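Local coordinates for DNA endonuclease I-CeuI (Chlamydomonas eugametos, PDB 2EX5), which cuts DNA at a degenerate 17-19 bp site as a magnesium-dependent homodimer, making the staggered break that lets its group I intron move by homing, at residues C[127-132]-C[158-163]. The protein carries 1 engineered substitution. Sequence-based numbering, arbitrary orientation.
Sequences QSLEEK and ALLELF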
loop_
_atom_site.group_PDB
_atom_site.type_symbol
_atom_site.label_atom_id
_atom_site.label_comp_id
_atom_site.label_asym_id
_atom_site.label_seq_id
_atom_site.Cartn_x
_atom_site.Cartn_y
_atom_site.Cartn_z
ATOM N N GLN C 127 -12.715 -21.225 -7.336
ATOM C CA GLN C 127 -11.731 -22.325 -7.101
ATOM C C GLN C 127 -10.376 -21.697 -6.957
ATOM O O GLN C 127 -9.645 -22.029 -6.044
ATOM C CB GLN C 127 -11.504 -23.308 -8.268
ATOM C CG GLN C 127 -12.579 -23.985 -9.041
ATOM C CD GLN C 127 -11.910 -24.961 -10.126
ATOM O OE1 GLN C 127 -12.258 -26.140 -10.193
ATOM N NE2 GLN C 127 -10.918 -24.429 -10.949
ATOM N N SER C 128 -9.996 -20.839 -7.885
ATOM C CA SER C 128 -8.751 -20.045 -7.754
ATOM C C SER C 128 -8.559 -19.359 -6.379
ATOM O O SER C 128 -7.486 -19.271 -5.854
ATOM C CB SER C 128 -8.730 -18.955 -8.787
ATOM O OG SER C 128 -8.964 -19.438 -10.059
ATOM N N LEU C 129 -9.613 -18.755 -5.877
ATOM C CA LEU C 129 -9.602 -17.997 -4.640
ATOM C C LEU C 129 -9.295 -18.972 -3.503
ATOM O O LEU C 129 -8.447 -18.750 -2.642
ATOM C CB LEU C 129 -11.039 -17.352 -4.526
ATOM C CG LEU C 129 -11.349 -15.851 -4.643
ATOM C CD1 LEU C 129 -10.230 -14.902 -5.146
ATOM C CD2 LEU C 129 -12.755 -15.475 -4.994
ATOM N N GLU C 130 -9.987 -20.091 -3.505
ATOM C CA GLU C 130 -9.662 -21.204 -2.618
ATOM C C GLU C 130 -8.351 -21.981 -2.751
ATOM O O GLU C 130 -7.753 -22.434 -1.749
ATOM C CB GLU C 130 -10.711 -22.221 -2.941
ATOM C CG GLU C 130 -11.597 -22.383 -1.875
ATOM C CD GLU C 130 -12.525 -23.494 -2.208
ATOM O OE1 GLU C 130 -13.573 -23.175 -2.874
ATOM O OE2 GLU C 130 -12.141 -24.639 -1.803
ATOM N N GLU C 131 -7.937 -22.221 -3.986
ATOM C CA GLU C 131 -6.762 -23.124 -4.222
ATOM C C GLU C 131 -5.484 -22.320 -4.309
ATOM O O GLU C 131 -4.358 -22.777 -4.016
ATOM C CB GLU C 131 -7.007 -23.975 -5.490
ATOM C CG GLU C 131 -8.293 -24.802 -5.356
ATOM C CD GLU C 131 -8.586 -25.705 -6.546
ATOM O OE1 GLU C 131 -8.043 -25.520 -7.664
ATOM O OE2 GLU C 131 -9.405 -26.626 -6.333
ATOM N N LYS C 132 -5.646 -21.074 -4.698
ATOM C CA LYS C 132 -4.472 -20.207 -4.934
ATOM C C LYS C 132 -4.385 -19.051 -3.975
ATOM O O LYS C 132 -3.380 -18.910 -3.295
ATOM C CB LYS C 132 -4.501 -19.770 -6.373
ATOM C CG LYS C 132 -4.173 -20.958 -7.258
ATOM C CD LYS C 132 -4.684 -20.760 -8.667
ATOM C CE LYS C 132 -3.620 -21.486 -9.632
ATOM N NZ LYS C 132 -2.923 -22.567 -8.756
ATOM N N ALA C 158 -14.225 -18.669 5.203
ATOM C CA ALA C 158 -15.475 -19.287 5.786
ATOM C C ALA C 158 -16.585 -19.217 4.766
ATOM O O ALA C 158 -17.315 -20.157 4.591
ATOM C CB ALA C 158 -15.890 -18.528 7.092
ATOM N N LEU C 159 -16.656 -18.128 4.027
ATOM C CA LEU C 159 -17.671 -17.929 2.955
ATOM C C LEU C 159 -17.483 -18.847 1.837
ATOM O O LEU C 159 -18.432 -19.395 1.337
ATOM C CB LEU C 159 -17.574 -16.560 2.287
ATOM C CG LEU C 159 -18.443 -15.459 2.829
ATOM C CD1 LEU C 159 -19.932 -15.918 3.073
ATOM C CD2 LEU C 159 -17.735 -14.951 3.991
ATOM N N LEU C 160 -16.236 -18.989 1.414
ATOM C CA LEU C 160 -15.926 -19.863 0.285
ATOM C C LEU C 160 -16.382 -21.301 0.614
ATOM O O LEU C 160 -16.871 -22.008 -0.288
ATOM C CB LEU C 160 -14.429 -19.775 -0.107
ATOM C CG LEU C 160 -13.756 -18.864 -1.195
ATOM C CD1 LEU C 160 -14.509 -17.816 -1.830
ATOM C CD2 LEU C 160 -12.368 -18.352 -0.825
ATOM N N GLU C 161 -16.275 -21.720 1.892
ATOM C CA GLU C 161 -16.607 -23.131 2.282
ATOM C C GLU C 161 -18.080 -23.292 2.350
ATOM O O GLU C 161 -18.579 -24.302 1.952
ATOM C CB GLU C 161 -15.945 -23.570 3.607
ATOM C CG GLU C 161 -14.405 -23.299 3.657
ATOM C CD GLU C 161 -13.666 -23.808 4.985
ATOM O OE1 GLU C 161 -14.304 -24.594 5.772
ATOM O OE2 GLU C 161 -12.452 -23.449 5.207
ATOM N N LEU C 162 -18.793 -22.303 2.889
ATOM C CA LEU C 162 -20.258 -22.209 2.789
ATOM C C LEU C 162 -20.774 -22.358 1.344
ATOM O O LEU C 162 -21.681 -23.121 1.093
ATOM C CB LEU C 162 -20.750 -20.845 3.353
ATOM C CG LEU C 162 -21.090 -20.601 4.849
ATOM C CD1 LEU C 162 -21.907 -21.735 5.543
ATOM C CD2 LEU C 162 -19.909 -20.189 5.705
ATOM N N PHE C 163 -20.200 -21.601 0.396
ATOM C CA PHE C 163 -20.620 -21.667 -1.011
ATOM C C PHE C 163 -20.403 -23.022 -1.602
ATOM O O PHE C 163 -21.253 -23.480 -2.331
ATOM C CB PHE C 163 -19.902 -20.638 -1.924
ATOM C CG PHE C 163 -20.102 -19.216 -1.521
ATOM C CD1 PHE C 163 -21.375 -18.737 -1.180
ATOM C CD2 PHE C 163 -19.051 -18.348 -1.519
ATOM C CE1 PHE C 163 -21.582 -17.412 -0.828
ATOM C CE2 PHE C 163 -19.274 -17.030 -1.172
ATOM C CZ PHE C 163 -20.538 -16.561 -0.804
#
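Leu160 reaches from segment 158-163 across to Leu129 and Glu130 of segment 127-132, and its CD2 branch does most of the touching. CD2 of Leu160 lies 4.1 Å from CB of Leu129, the nearest approach of the two leucines. The other methyl of Leu160, CD1, meets CD2 of Leu129 at 4.3 Å. CD2 of Leu160 is also 4.0 Å from the backbone N of Glu130. The CA atoms of Glu130 and Leu160, the nearest pair between the backbones, are 7.0 Å apart.

The second apolar touch uses the aliphatic part of an acidic residue. CG of Glu130 comes within 4.2 Å of CG of Leu160, and the two side chains run past each other in opposite directions. Beyond CG the Glu130 chain is extended (chi2 -174°), which carries the carboxylate past the branch point of Leu160. No hydrogen bond joins the segments, and only 150 Å² is buried, counting both sides.

Helix 126-141 closes the alpha-beta-beta-alpha-beta-beta-alpha core of a LAGLIDADG subunit, which starts with helix 49-62. Helix 147-164 follows that core and packs against it here. Leu129 and Leu160 both rest on Pro83 of strand 79-90, so they share one floor. Leu129 also meets Phe85 of that strand, and Leu160 meets Ile134, further along helix 126-141.

The nearest atom of the contact is about 5 Å from the bound DNA. Between nearest atoms, the Leu160 side chain is about 4 Å from that of Arg126, a DNA-contacting residue. The Leu129 side chain is about 7 Å, at its nearest atom, from a bound calcium ion.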